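Local structure of homospermidine synthase (Legionella pneumophila subsp. pneumophila str. Philadelphia 1, 2PH5) at residues 215-220 / 328-333; 222-227 / 322-327; 170-175 / 192-197; 198-203 / 361-366; 10-15 / 36-41. The protein probably makes the polyamine homospermidine as a homospermidine synthase, and binds NAD in a dinucleotide-binding domain of Rossmann type. All blocks are in the same frame, centred on the assembly; numbering follows the deposited sequence.

Contact 1. Residues 215-220 / 328-333; sequences PPKSPG and RLSIFE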
# COMPACT_ATOMS: atom_id res chain seq x y z
N PRO A 215 6.53 -14.39 10.52
CA PRO A 215 5.11 -14.31 10.15
C PRO A 215 4.76 -12.95 9.51
O PRO A 215 5.56 -12.02 9.55
CB PRO A 215 4.41 -14.50 11.49
CG PRO A 215 5.31 -13.75 12.41
CD PRO A 215 6.69 -14.25 11.98
N PRO A 216 3.56 -12.83 8.93
CA PRO A 216 3.11 -11.60 8.28
C PRO A 216 3.08 -10.40 9.24
O PRO A 216 3.35 -10.53 10.43
CB PRO A 216 1.70 -11.95 7.79
CG PRO A 216 1.75 -13.43 7.63
CD PRO A 216 2.52 -13.87 8.84
N LYS A 217 2.73 -9.23 8.70
CA LYS A 217 2.65 -8.04 9.52
C LYS A 217 1.39 -8.08 10.37
O LYS A 217 0.39 -8.70 9.98
CB LYS A 217 2.61 -6.79 8.64
CG LYS A 217 2.34 -5.51 9.41
CD LYS A 217 2.11 -4.34 8.46
CE LYS A 217 1.93 -3.05 9.24
NZ LYS A 217 0.74 -3.12 10.14
N SER A 218 1.43 -7.44 11.53
CA SER A 218 0.27 -7.36 12.39
C SER A 218 -0.23 -5.93 12.45
O SER A 218 0.54 -4.98 12.25
CB SER A 218 0.59 -7.84 13.81
OG SER A 218 0.58 -9.26 13.88
N PRO A 219 -1.53 -5.74 12.69
CA PRO A 219 -2.09 -4.39 12.77
C PRO A 219 -1.49 -3.67 13.96
O PRO A 219 -1.10 -4.31 14.95
CB PRO A 219 -3.58 -4.64 12.97
CG PRO A 219 -3.80 -5.89 12.22
CD PRO A 219 -2.61 -6.74 12.61
N GLY A 220 -1.40 -2.35 13.87
CA GLY A 220 -0.88 -1.55 14.96
C GLY A 220 0.62 -1.45 15.11
O GLY A 220 1.11 -1.12 16.19
N ARG A 328 5.43 -0.79 3.29
CA ARG A 328 4.42 -0.22 2.40
C ARG A 328 3.10 -0.29 3.11
O ARG A 328 2.34 0.69 3.14
CB ARG A 328 4.34 -1.00 1.09
CG ARG A 328 5.61 -0.96 0.29
CD ARG A 328 5.57 -1.96 -0.87
NE ARG A 328 6.93 -2.32 -1.25
CZ ARG A 328 7.25 -3.31 -2.06
NH1 ARG A 328 8.53 -3.55 -2.33
NH2 ARG A 328 6.30 -4.07 -2.60
N LEU A 329 2.83 -1.44 3.70
CA LEU A 329 1.61 -1.65 4.46
C LEU A 329 1.63 -0.70 5.65
O LEU A 329 0.60 -0.16 6.04
CB LEU A 329 1.51 -3.10 4.95
CG LEU A 329 1.40 -4.21 3.90
CD1 LEU A 329 1.48 -5.58 4.57
CD2 LEU A 329 0.09 -4.08 3.15
N SER A 330 2.81 -0.50 6.23
CA SER A 330 2.95 0.38 7.39
C SER A 330 2.59 1.82 7.06
O SER A 330 1.80 2.45 7.77
CB SER A 330 4.37 0.31 7.95
OG SER A 330 4.62 -0.95 8.54
N ILE A 331 3.17 2.34 5.99
CA ILE A 331 2.88 3.70 5.56
C ILE A 331 1.37 3.82 5.27
O ILE A 331 0.73 4.80 5.67
CB ILE A 331 3.70 4.04 4.30
CG1 ILE A 331 5.17 4.22 4.69
CG2 ILE A 331 3.14 5.28 3.62
CD1 ILE A 331 6.13 4.21 3.53
N PHE A 332 0.81 2.82 4.59
CA PHE A 332 -0.61 2.82 4.27
C PHE A 332 -1.43 2.96 5.56
O PHE A 332 -2.35 3.78 5.63
CB PHE A 332 -0.98 1.52 3.52
CG PHE A 332 -2.45 1.36 3.23
CD1 PHE A 332 -3.31 0.82 4.18
CD2 PHE A 332 -2.97 1.75 1.99
CE1 PHE A 332 -4.68 0.65 3.91
CE2 PHE A 332 -4.34 1.58 1.71
CZ PHE A 332 -5.19 1.03 2.68
N GLU A 333 -1.07 2.18 6.58
CA GLU A 333 -1.75 2.21 7.87
C GLU A 333 -1.53 3.55 8.59
O GLU A 333 -2.41 4.02 9.31
CB GLU A 333 -1.26 1.03 8.73
CG GLU A 333 -1.75 1.01 10.17
CD GLU A 333 -1.28 -0.24 10.93
OE1 GLU A 333 -0.06 -0.54 10.92
OE2 GLU A 333 -2.13 -0.93 11.54
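Lys217 and Glu333 join an irregular loop, 215-220, to one flank of a helix, and the two backbones stay well apart: the CA atoms of Lys217 and Leu329 are 8.2 Å from each other, those of Gly220 and Glu333 8.1 Å. Long side chains therefore span the gap. Lys217 leaves the loop with CG anti to its N (chi1 172°) and runs straight as far as CE. On the way its CD passes Leu329 CB at 3.8 Å, the two side chains running in opposite senses, and its CE touches Ser330 OG. That hydroxyl is bonded to Val223 N on the adjoining strand. A bend at the last torsion (chi4 -61°) turns the ammonium to Glu333, where NZ and OE1 form a salt bridge of 2.8 Å, the nitrogen standing above the carboxylate plane. Lys217 NZ also donates back to Ser218 O at 2.8 Å and, weakly, to Glu221 O. The other carboxylate oxygen accepts a hydrogen bond from a backbone N-H: Gly220 N reaches Glu333 OE2 at 2.8 Å on its syn side, with a nearly straight N-H...O angle of 175°. Glu333 thus has both oxygens engaged by the loop, which should fix the rotation of its carboxylate. Pro219 packs on Leu283 of the second subunit, and Leu329 on Pro325 of that subunit. This is a loop-to-helix salt bridge at the surface, joining helix 325-336 to the link between strands 202-213 and 221-224, in the saccharopine dehydrogenase C-terminal-type region beside the dimer interface.

Contact 2. Residues 222-227 / 322-327; sequences FVNTWS and NPCPDA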
# COMPACT_ATOMS: atom_id res chain seq x y z
N PHE A 222 4.51 -0.44 12.97
CA PHE A 222 5.21 0.02 11.78
C PHE A 222 6.42 -0.91 11.63
O PHE A 222 7.30 -0.94 12.49
CB PHE A 222 5.64 1.48 11.95
CG PHE A 222 5.99 2.15 10.65
CD1 PHE A 222 7.21 1.89 10.01
CD2 PHE A 222 5.10 3.03 10.04
CE1 PHE A 222 7.53 2.49 8.79
CE2 PHE A 222 5.41 3.64 8.82
CZ PHE A 222 6.63 3.37 8.19
N VAL A 223 6.43 -1.68 10.54
CA VAL A 223 7.50 -2.64 10.28
C VAL A 223 8.40 -2.16 9.14
O VAL A 223 7.93 -1.72 8.09
CB VAL A 223 6.90 -4.03 9.94
CG1 VAL A 223 7.99 -5.09 9.89
CG2 VAL A 223 5.88 -4.40 11.00
N ASN A 224 9.71 -2.25 9.35
CA ASN A 224 10.66 -1.79 8.35
C ASN A 224 12.00 -2.50 8.48
O ASN A 224 12.34 -3.04 9.54
CB ASN A 224 10.84 -0.28 8.48
CG ASN A 224 11.60 0.33 7.31
OD1 ASN A 224 11.55 -0.17 6.19
ND2 ASN A 224 12.31 1.42 7.57
N THR A 225 12.75 -2.53 7.39
CA THR A 225 14.03 -3.18 7.39
C THR A 225 15.06 -2.36 8.15
O THR A 225 16.16 -2.83 8.43
CB THR A 225 14.49 -3.45 5.97
OG1 THR A 225 14.36 -2.25 5.19
CG2 THR A 225 13.61 -4.54 5.35
N TRP A 226 14.69 -1.12 8.47
CA TRP A 226 15.54 -0.23 9.25
C TRP A 226 14.66 0.56 10.20
O TRP A 226 13.47 0.24 10.34
CB TRP A 226 16.34 0.72 8.37
CG TRP A 226 15.56 1.43 7.32
CD1 TRP A 226 15.01 0.88 6.20
CD2 TRP A 226 15.29 2.84 7.25
NE1 TRP A 226 14.42 1.85 5.43
CE2 TRP A 226 14.57 3.06 6.04
CE3 TRP A 226 15.58 3.93 8.07
CZ2 TRP A 226 14.15 4.34 5.65
CZ3 TRP A 226 15.16 5.21 7.68
CH2 TRP A 226 14.45 5.39 6.47
N SER A 227 15.21 1.57 10.86
CA SER A 227 14.44 2.35 11.81
C SER A 227 13.06 2.80 11.34
O SER A 227 12.94 3.57 10.38
CB SER A 227 15.21 3.59 12.25
OG SER A 227 14.41 4.35 13.13
N ASN A 322 11.14 2.89 -2.54
CA ASN A 322 10.09 1.90 -2.49
C ASN A 322 10.57 0.92 -1.43
O ASN A 322 11.42 0.07 -1.69
CB ASN A 322 9.94 1.19 -3.83
CG ASN A 322 8.71 0.31 -3.90
OD1 ASN A 322 8.54 -0.48 -4.82
ND2 ASN A 322 7.83 0.45 -2.91
N PRO A 323 10.05 1.06 -0.20
CA PRO A 323 10.41 0.22 0.95
C PRO A 323 9.93 -1.22 0.81
O PRO A 323 9.27 -1.58 -0.17
CB PRO A 323 9.76 0.94 2.12
CG PRO A 323 8.49 1.43 1.51
CD PRO A 323 8.95 1.98 0.16
N CYS A 324 10.26 -2.05 1.79
CA CYS A 324 9.85 -3.44 1.77
C CYS A 324 8.33 -3.49 1.91
O CYS A 324 7.75 -2.65 2.60
CB CYS A 324 10.51 -4.19 2.92
SG CYS A 324 9.97 -3.62 4.52
N PRO A 325 7.68 -4.46 1.26
CA PRO A 325 6.21 -4.56 1.34
C PRO A 325 5.60 -4.30 2.72
O PRO A 325 4.51 -3.74 2.82
CB PRO A 325 5.92 -5.96 0.80
CG PRO A 325 7.24 -6.67 0.84
CD PRO A 325 8.24 -5.60 0.52
N ASP A 326 6.30 -4.71 3.78
CA ASP A 326 5.80 -4.49 5.13
C ASP A 326 5.80 -3.00 5.47
O ASP A 326 4.90 -2.52 6.16
CB ASP A 326 6.65 -5.25 6.16
CG ASP A 326 6.28 -6.73 6.25
OD1 ASP A 326 7.04 -7.48 6.90
OD2 ASP A 326 5.24 -7.13 5.70
N ALA A 327 6.81 -2.28 5.00
CA ALA A 327 6.89 -0.85 5.25
C ALA A 327 5.85 -0.14 4.37
O ALA A 327 5.43 0.97 4.68
CB ALA A 327 8.29 -0.32 4.93
O HOH W 1 11.95 -1.33 4.01
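Cys324 and Thr225 meet through their first torsions: chi1 of 65° sets the Cys324 sulfur between its own N and carbonyl carbon, while chi1 of 49° holds Thr225 CG2 anti to the carbonyl carbon, and the methyl comes to 3.8 Å from Cys324 SG. The sulfur also accepts a weak bond from Ala327 N, capping the first turn of the helix. Ala327 packs close against the strand, its CA 3.1 Å from Val223 O in a CA-H...O contact and its CB 3.5 Å from Asn224 OD1. Val223 and Asp326 lie side by side, CG1 of the valine 3.9 Å from OD1 of the aspartate, an oxygen hydrogen-bonded to Thr213 OG1. One water bridges the two segments. It donates to Asn224 OD1 and to Thr225 OG1, the latter at 2.8 Å, and accepts from Cys324 N at 2.9 Å, so it satisfies the amide at the helix N-cap. Thr225 OG1 is bonded to Asp209 as well. The Asn224 side chain lies about 8 Å from the bound NAD, and Ser227 itself touches the cofactor. The whole is an N-capped helix start docked on the end of strand 221-224, beside the NAD pocket to which Ser227 belongs.

Contact 3. Residues 170-175 / 192-197; sequences ALLNIA and ANLAMT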
# COMPACT_ATOMS: atom_id res chain seq x y z
N ALA A 170 29.34 6.29 -11.59
CA ALA A 170 28.49 6.27 -12.77
C ALA A 170 28.90 7.36 -13.75
O ALA A 170 28.93 7.14 -14.97
CB ALA A 170 27.02 6.45 -12.36
N LEU A 171 29.20 8.54 -13.22
CA LEU A 171 29.61 9.66 -14.05
C LEU A 171 30.82 9.26 -14.91
O LEU A 171 30.88 9.58 -16.09
CB LEU A 171 29.95 10.86 -13.17
CG LEU A 171 29.16 12.16 -13.42
CD1 LEU A 171 27.74 11.85 -13.76
CD2 LEU A 171 29.24 13.06 -12.19
N LEU A 172 31.76 8.54 -14.31
CA LEU A 172 32.94 8.12 -15.07
C LEU A 172 32.60 6.99 -16.05
O LEU A 172 33.06 7.02 -17.19
CB LEU A 172 34.06 7.67 -14.12
CG LEU A 172 34.61 8.69 -13.13
CD1 LEU A 172 35.66 8.03 -12.26
CD2 LEU A 172 35.19 9.90 -13.85
N ASN A 173 31.81 6.02 -15.61
CA ASN A 173 31.44 4.92 -16.50
C ASN A 173 30.73 5.42 -17.75
O ASN A 173 31.04 5.01 -18.86
CB ASN A 173 30.56 3.88 -15.80
CG ASN A 173 31.31 3.09 -14.76
OD1 ASN A 173 32.53 3.17 -14.67
ND2 ASN A 173 30.58 2.30 -13.98
N ILE A 174 29.77 6.33 -17.57
CA ILE A 174 29.05 6.86 -18.71
C ILE A 174 30.01 7.57 -19.66
O ILE A 174 29.79 7.60 -20.86
CB ILE A 174 27.96 7.86 -18.27
CG1 ILE A 174 26.93 7.15 -17.38
CG2 ILE A 174 27.28 8.45 -19.50
CD1 ILE A 174 25.91 8.08 -16.77
N ALA A 175 31.07 8.15 -19.10
CA ALA A 175 32.07 8.85 -19.89
C ALA A 175 32.86 7.87 -20.76
O ALA A 175 33.09 8.14 -21.94
CB ALA A 175 33.02 9.63 -18.96
N ALA A 192 30.85 18.66 -11.51
CA ALA A 192 29.64 19.29 -12.02
C ALA A 192 29.77 19.42 -13.53
O ALA A 192 28.84 19.12 -14.27
CB ALA A 192 29.46 20.67 -11.39
N ASN A 193 30.95 19.86 -13.98
CA ASN A 193 31.22 20.05 -15.40
C ASN A 193 31.06 18.75 -16.18
O ASN A 193 30.50 18.75 -17.28
CB ASN A 193 32.62 20.63 -15.58
CG ASN A 193 33.12 20.51 -16.99
OD1 ASN A 193 33.75 19.51 -17.35
ND2 ASN A 193 32.84 21.52 -17.81
N LEU A 194 31.56 17.65 -15.62
CA LEU A 194 31.45 16.34 -16.26
C LEU A 194 29.98 15.95 -16.34
O LEU A 194 29.55 15.34 -17.32
CB LEU A 194 32.20 15.27 -15.46
CG LEU A 194 31.91 13.82 -15.89
CD1 LEU A 194 32.36 13.62 -17.31
CD2 LEU A 194 32.61 12.85 -14.96
N ALA A 195 29.20 16.30 -15.32
CA ALA A 195 27.78 15.96 -15.33
C ALA A 195 27.07 16.69 -16.45
O ALA A 195 26.25 16.11 -17.16
CB ALA A 195 27.15 16.30 -13.98
N MSE A 196 27.38 17.97 -16.60
CA MSE A 196 26.76 18.77 -17.64
C MSE A 196 27.20 18.35 -19.04
O MSE A 196 26.37 18.21 -19.94
CB MSE A 196 27.09 20.24 -17.43
CG MSE A 196 26.51 21.14 -18.50
SE MSE A 196 27.36 22.87 -18.49
CE MSE A 196 28.86 22.41 -19.62
N THR A 197 28.50 18.13 -19.22
CA THR A 197 29.01 17.73 -20.52
C THR A 197 28.41 16.39 -20.95
O THR A 197 28.35 16.09 -22.14
CB THR A 197 30.58 17.67 -20.51
OG1 THR A 197 31.06 17.15 -21.76
CG2 THR A 197 31.09 16.81 -19.39
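Leu171 and Leu194 pack against each other where the axes of 170-175 and 192-197 cross at 44°, 10.3 Å apart, the closest CA pair being Leu171 and Ala195. This is a helix-helix packing of apolar side chains, between helices 158-176 and 188-197 of the C-terminal-type region, on one side of a beta-sheet: Ala170 and Ile174 rest on Leu363 of strand 352-364, and Ala195 on Tyr313 of strand 311-322. Leu194 supplies the largest share of the buried surface. Its CG is anti to the backbone N (chi1 169°), which sends the isobutyl group across to the other helix, where CD2 comes to 3.8 Å from Leu171 CB. The two leucine side chains run antiparallel alongside one another. Leu171 CD2 touches Ala195 CB at 4.3 Å, placed there by a first torsion away from the staggered positions (chi1 -122°). Leu172 starts away from the partner helix, yet its branch swings back and crosses Leu194 at about a right angle; it also touches Arg184 and Pro185 of the connecting loop. The two methyls of Leu194 divide the work: CD2 meets Leu172 CD2 at 4.1 Å, while CD1 reaches one turn along, to Ala175 CB at 4.4 Å.

Contact 4. Residues 198-203 / 361-366; sequences LGIKVI and VLLMGN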
# COMPACT_ATOMS: atom_id res chain seq x y z
N LEU A 198 27.95 15.60 -19.98
CA LEU A 198 27.32 14.31 -20.28
C LEU A 198 25.80 14.39 -20.48
O LEU A 198 25.16 13.38 -20.79
CB LEU A 198 27.63 13.30 -19.17
CG LEU A 198 28.90 12.47 -19.36
CD1 LEU A 198 30.00 13.31 -19.98
CD2 LEU A 198 29.33 11.92 -18.02
N GLY A 199 25.22 15.57 -20.31
CA GLY A 199 23.78 15.73 -20.52
C GLY A 199 22.84 15.27 -19.42
O GLY A 199 21.65 15.08 -19.64
N ILE A 200 23.39 15.08 -18.23
CA ILE A 200 22.62 14.65 -17.09
C ILE A 200 21.63 15.73 -16.71
O ILE A 200 22.02 16.83 -16.32
CB ILE A 200 23.51 14.39 -15.88
CG1 ILE A 200 24.65 13.45 -16.28
CG2 ILE A 200 22.69 13.78 -14.76
CD1 ILE A 200 24.19 12.11 -16.80
N LYS A 201 20.35 15.42 -16.84
CA LYS A 201 19.30 16.37 -16.51
C LYS A 201 18.69 16.08 -15.14
O LYS A 201 18.19 16.99 -14.47
CB LYS A 201 18.20 16.32 -17.57
CG LYS A 201 18.62 16.81 -18.94
CD LYS A 201 17.50 16.60 -19.94
CE LYS A 201 17.81 17.24 -21.27
NZ LYS A 201 16.59 17.23 -22.12
N VAL A 202 18.74 14.82 -14.72
CA VAL A 202 18.18 14.44 -13.44
C VAL A 202 18.84 13.17 -12.88
O VAL A 202 19.12 12.22 -13.60
CB VAL A 202 16.64 14.24 -13.56
CG1 VAL A 202 16.32 13.35 -14.73
CG2 VAL A 202 16.07 13.63 -12.28
N ILE A 203 19.08 13.20 -11.57
CA ILE A 203 19.68 12.09 -10.85
C ILE A 203 18.73 11.61 -9.75
O ILE A 203 18.26 12.41 -8.94
CB ILE A 203 21.00 12.50 -10.15
CG1 ILE A 203 22.09 12.82 -11.17
CG2 ILE A 203 21.46 11.37 -9.23
CD1 ILE A 203 23.45 13.13 -10.53
N VAL A 361 21.87 4.73 -7.79
CA VAL A 361 21.56 6.03 -8.37
C VAL A 361 21.27 5.95 -9.86
O VAL A 361 21.94 5.25 -10.61
CB VAL A 361 22.72 7.03 -8.18
CG1 VAL A 361 22.77 7.48 -6.73
CG2 VAL A 361 24.03 6.38 -8.59
N LEU A 362 20.25 6.68 -10.28
CA LEU A 362 19.84 6.68 -11.66
C LEU A 362 20.19 8.02 -12.29
O LEU A 362 19.73 9.06 -11.82
CB LEU A 362 18.33 6.45 -11.74
CG LEU A 362 17.66 6.28 -13.10
CD1 LEU A 362 18.30 5.11 -13.83
CD2 LEU A 362 16.15 6.05 -12.90
N LEU A 363 21.03 8.00 -13.32
CA LEU A 363 21.40 9.23 -14.01
C LEU A 363 20.67 9.25 -15.35
O LEU A 363 20.82 8.32 -16.13
CB LEU A 363 22.91 9.30 -14.24
CG LEU A 363 23.70 9.60 -12.98
CD1 LEU A 363 23.57 8.45 -11.99
CD2 LEU A 363 25.15 9.82 -13.35
N MSE A 364 19.88 10.29 -15.59
CA MSE A 364 19.11 10.42 -16.83
C MSE A 364 19.52 11.65 -17.65
O MSE A 364 19.89 12.68 -17.08
CB MSE A 364 17.62 10.51 -16.52
CG MSE A 364 17.06 9.31 -15.77
SE MSE A 364 15.57 9.78 -14.58
CE MSE A 364 16.60 10.10 -12.97
N GLY A 365 19.45 11.54 -18.97
CA GLY A 365 19.80 12.65 -19.84
C GLY A 365 20.79 12.31 -20.95
O GLY A 365 20.68 12.83 -22.07
N ASN A 366 21.75 11.44 -20.65
CA ASN A 366 22.76 11.06 -21.63
C ASN A 366 22.18 10.23 -22.78
O ASN A 366 21.28 9.42 -22.59
CB ASN A 366 23.90 10.28 -20.96
CG ASN A 366 25.03 9.97 -21.92
OD1 ASN A 366 25.05 8.92 -22.55
ND2 ASN A 366 25.97 10.91 -22.06
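Selenomethionine Met364 crosses Val202 obliquely, and each part of its chain finds something there. CB lies 3.6 Å from Val202 CG1. CG, anti to the carbonyl carbon (chi1 -59°), lies 4.2 Å from Val202 O, and SE follows at 3.7 Å from Val202 CG1. The bent tip then folds the methyl back, CE meeting Val202 O at 3.4 Å and Val202 CG2 at 3.6 Å. The backbones beneath are antiparallel. Met364 N donates to Val202 O at 2.9 Å, while Met364 O takes Lys201 N at 2.8 Å and, more weakly, Val202 N. Two residues thus face one: a classic beta bulge. On the other face Ile203 and Leu363 lie side by side, and Ile200 CD1 reaches Leu363 CB. At the strand end Asn366 ND2 gives Leu198 O a bond of 2.9 Å, close to its own amide plane, just where the Schellman turn at Gly199 closes helix 188-197; Asn366 OD1 is held by Arg368 N. Strands 202-213 and 352-364 are neighbours in the mixed sheet: Leu363 and Ile203 face helix 158-176, touching Leu171 and Ile167, while Met364 packs on Trp464 and on Ala370 of strand 370-378.

Contact 5. Residues 10-15 / 36-41; sequences ILFKNR and FDIKPS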
# COMPACT_ATOMS: atom_id res chain seq x y z
N ILE A 10 43.45 -4.72 9.46
CA ILE A 10 44.07 -3.45 9.87
C ILE A 10 44.41 -3.42 11.37
O ILE A 10 43.56 -3.73 12.20
CB ILE A 10 43.14 -2.25 9.57
CG1 ILE A 10 42.51 -2.40 8.17
CG2 ILE A 10 43.92 -0.95 9.69
CD1 ILE A 10 43.49 -2.49 7.03
N LEU A 11 45.64 -3.04 11.70
CA LEU A 11 46.06 -2.96 13.10
C LEU A 11 45.59 -1.64 13.71
O LEU A 11 45.75 -0.57 13.10
CB LEU A 11 47.58 -3.07 13.22
CG LEU A 11 48.22 -4.42 12.85
CD1 LEU A 11 49.74 -4.27 12.78
CD2 LEU A 11 47.82 -5.48 13.85
N PHE A 12 45.02 -1.72 14.90
CA PHE A 12 44.52 -0.54 15.59
C PHE A 12 44.92 -0.61 17.06
O PHE A 12 44.49 -1.50 17.79
CB PHE A 12 43.00 -0.48 15.45
CG PHE A 12 42.42 0.84 15.83
CD1 PHE A 12 41.58 0.96 16.94
CD2 PHE A 12 42.70 1.97 15.07
CE1 PHE A 12 41.03 2.19 17.29
CE2 PHE A 12 42.16 3.21 15.41
CZ PHE A 12 41.31 3.32 16.53
N LYS A 13 45.75 0.34 17.47
CA LYS A 13 46.24 0.39 18.85
C LYS A 13 45.40 1.25 19.78
O LYS A 13 45.69 1.35 20.97
CB LYS A 13 47.70 0.88 18.86
CG LYS A 13 48.73 -0.24 18.85
CD LYS A 13 48.67 -1.07 20.14
CE LYS A 13 49.74 -2.16 20.19
NZ LYS A 13 49.69 -2.98 21.44
N ASN A 14 44.35 1.87 19.25
CA ASN A 14 43.49 2.71 20.07
C ASN A 14 42.17 2.06 20.42
O ASN A 14 42.05 0.83 20.43
CB ASN A 14 43.27 4.05 19.38
CG ASN A 14 44.47 4.96 19.51
OD1 ASN A 14 45.55 4.63 19.02
ND2 ASN A 14 44.29 6.09 20.18
N ARG A 15 41.16 2.86 20.72
CA ARG A 15 39.88 2.29 21.08
C ARG A 15 38.74 2.91 20.30
O ARG A 15 38.84 4.04 19.84
CB ARG A 15 39.63 2.44 22.58
CG ARG A 15 39.58 3.86 23.07
CD ARG A 15 40.67 4.15 24.10
NE ARG A 15 40.12 4.77 25.31
CZ ARG A 15 40.84 5.42 26.21
NH1 ARG A 15 42.15 5.55 26.06
NH2 ARG A 15 40.24 5.93 27.29
N PHE A 36 39.31 -5.24 11.64
CA PHE A 36 40.33 -4.79 12.58
C PHE A 36 40.84 -5.89 13.49
O PHE A 36 40.06 -6.68 14.03
CB PHE A 36 39.78 -3.63 13.41
CG PHE A 36 39.56 -2.38 12.62
CD1 PHE A 36 40.60 -1.50 12.40
CD2 PHE A 36 38.32 -2.11 12.07
CE1 PHE A 36 40.41 -0.35 11.62
CE2 PHE A 36 38.12 -0.97 11.29
CZ PHE A 36 39.16 -0.09 11.06
N ASP A 37 42.16 -5.95 13.64
CA ASP A 37 42.79 -6.93 14.51
C ASP A 37 42.83 -6.29 15.89
O ASP A 37 43.89 -6.11 16.50
CB ASP A 37 44.22 -7.23 14.03
CG ASP A 37 44.94 -8.20 14.94
OD1 ASP A 37 44.31 -9.20 15.36
OD2 ASP A 37 46.13 -7.96 15.23
N ILE A 38 41.64 -5.96 16.36
CA ILE A 38 41.46 -5.30 17.63
C ILE A 38 40.90 -6.24 18.68
O ILE A 38 40.33 -7.29 18.36
CB ILE A 38 40.52 -4.08 17.42
CG1 ILE A 38 40.65 -3.11 18.59
CG2 ILE A 38 39.09 -4.55 17.27
CD1 ILE A 38 39.91 -1.80 18.35
N LYS A 39 41.09 -5.88 19.95
CA LYS A 39 40.59 -6.68 21.05
C LYS A 39 39.25 -6.11 21.46
O LYS A 39 39.00 -4.91 21.29
CB LYS A 39 41.53 -6.60 22.26
CG LYS A 39 43.02 -6.51 21.94
CD LYS A 39 43.86 -6.45 23.22
CE LYS A 39 45.32 -6.06 22.94
NZ LYS A 39 45.48 -4.64 22.48
N PRO A 40 38.36 -6.95 22.00
CA PRO A 40 37.06 -6.45 22.42
C PRO A 40 37.21 -5.37 23.49
O PRO A 40 36.40 -4.46 23.58
CB PRO A 40 36.36 -7.71 22.93
CG PRO A 40 37.49 -8.57 23.39
CD PRO A 40 38.48 -8.39 22.28
N SER A 41 38.26 -5.47 24.30
CA SER A 41 38.49 -4.47 25.35
C SER A 41 38.73 -3.09 24.74
O SER A 41 38.60 -2.07 25.40
CB SER A 41 39.68 -4.86 26.23
OG SER A 41 40.89 -4.85 25.50
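Ile38 CD1 sits at the edge of the Phe12 ring, near its plane and 3.5 Å from Phe12 CD1; Asn14 N lies over one face of that ring, toward the rim, and Arg15 C is in plane at its edge. The Phe36 ring is approached obliquely by Ile10 O and by Phe12 CB, the latter 4.0 Å from Phe36 CD1. Both rings also meet Phe16, stacked in the case of Phe12 and edge-to-face in the case of Phe36, so three aromatics form one cluster. It lies at the entry to the dinucleotide-binding fold of Rossmann type, where the lead-in to the first strand, 16-19, runs beside the turn that leaves helix 23-35 for strand 43-47. Helix 391-408 covers the cluster through Ile408, which touches both Phe12 and Phe36. Phe12 turns its ring inward with CG anti to the backbone N (chi1 -166°), and Ile38 points the same way beside it. Gln42 joins the two segments, donating to the carbonyls of Phe12 and Asn14 and accepting from Lys39 N. Across the backbones Ile10 and Phe36 make a single bridge, their CA atoms 4.8 Å apart. Ile10 CB touches Phe36 CD1 at 3.9 Å. Asp37, at the centre of an inverse gamma turn, lies on the exposed side with Leu11 alongside it, and Leu11 CD2 approaches Asp37 OD2 at 3.3 Å. The one hydrogen bond between the segments is made by backbone atoms: Asp37 N donates to Ile10 O at 3.0 Å, with an N-H...O angle of 168°.

Contacts 1 and 2 share helix 325-336 and touch, Arg328 NE meeting Pro323 O; contact 2 buries the helix start against a strand end near the NAD-touching Ser227, with apolar groups and a water, whereas contact 1, further along at the surface, relies on a salt bridge and a charged hydrogen bond. Contacts 3 and 4 also touch, Ala195 O lying close to Ile200 N: both are buried, one purely apolar between helices, the other mostly backbone bonding between strands. These two pairs lie far apart within the C-terminal-type region, contacts 1 and 3 having centres about 41 Å apart. Contact 5, partly buried in the dinucleotide-binding part, touches none of them and mixes aromatic packing with one backbone bond.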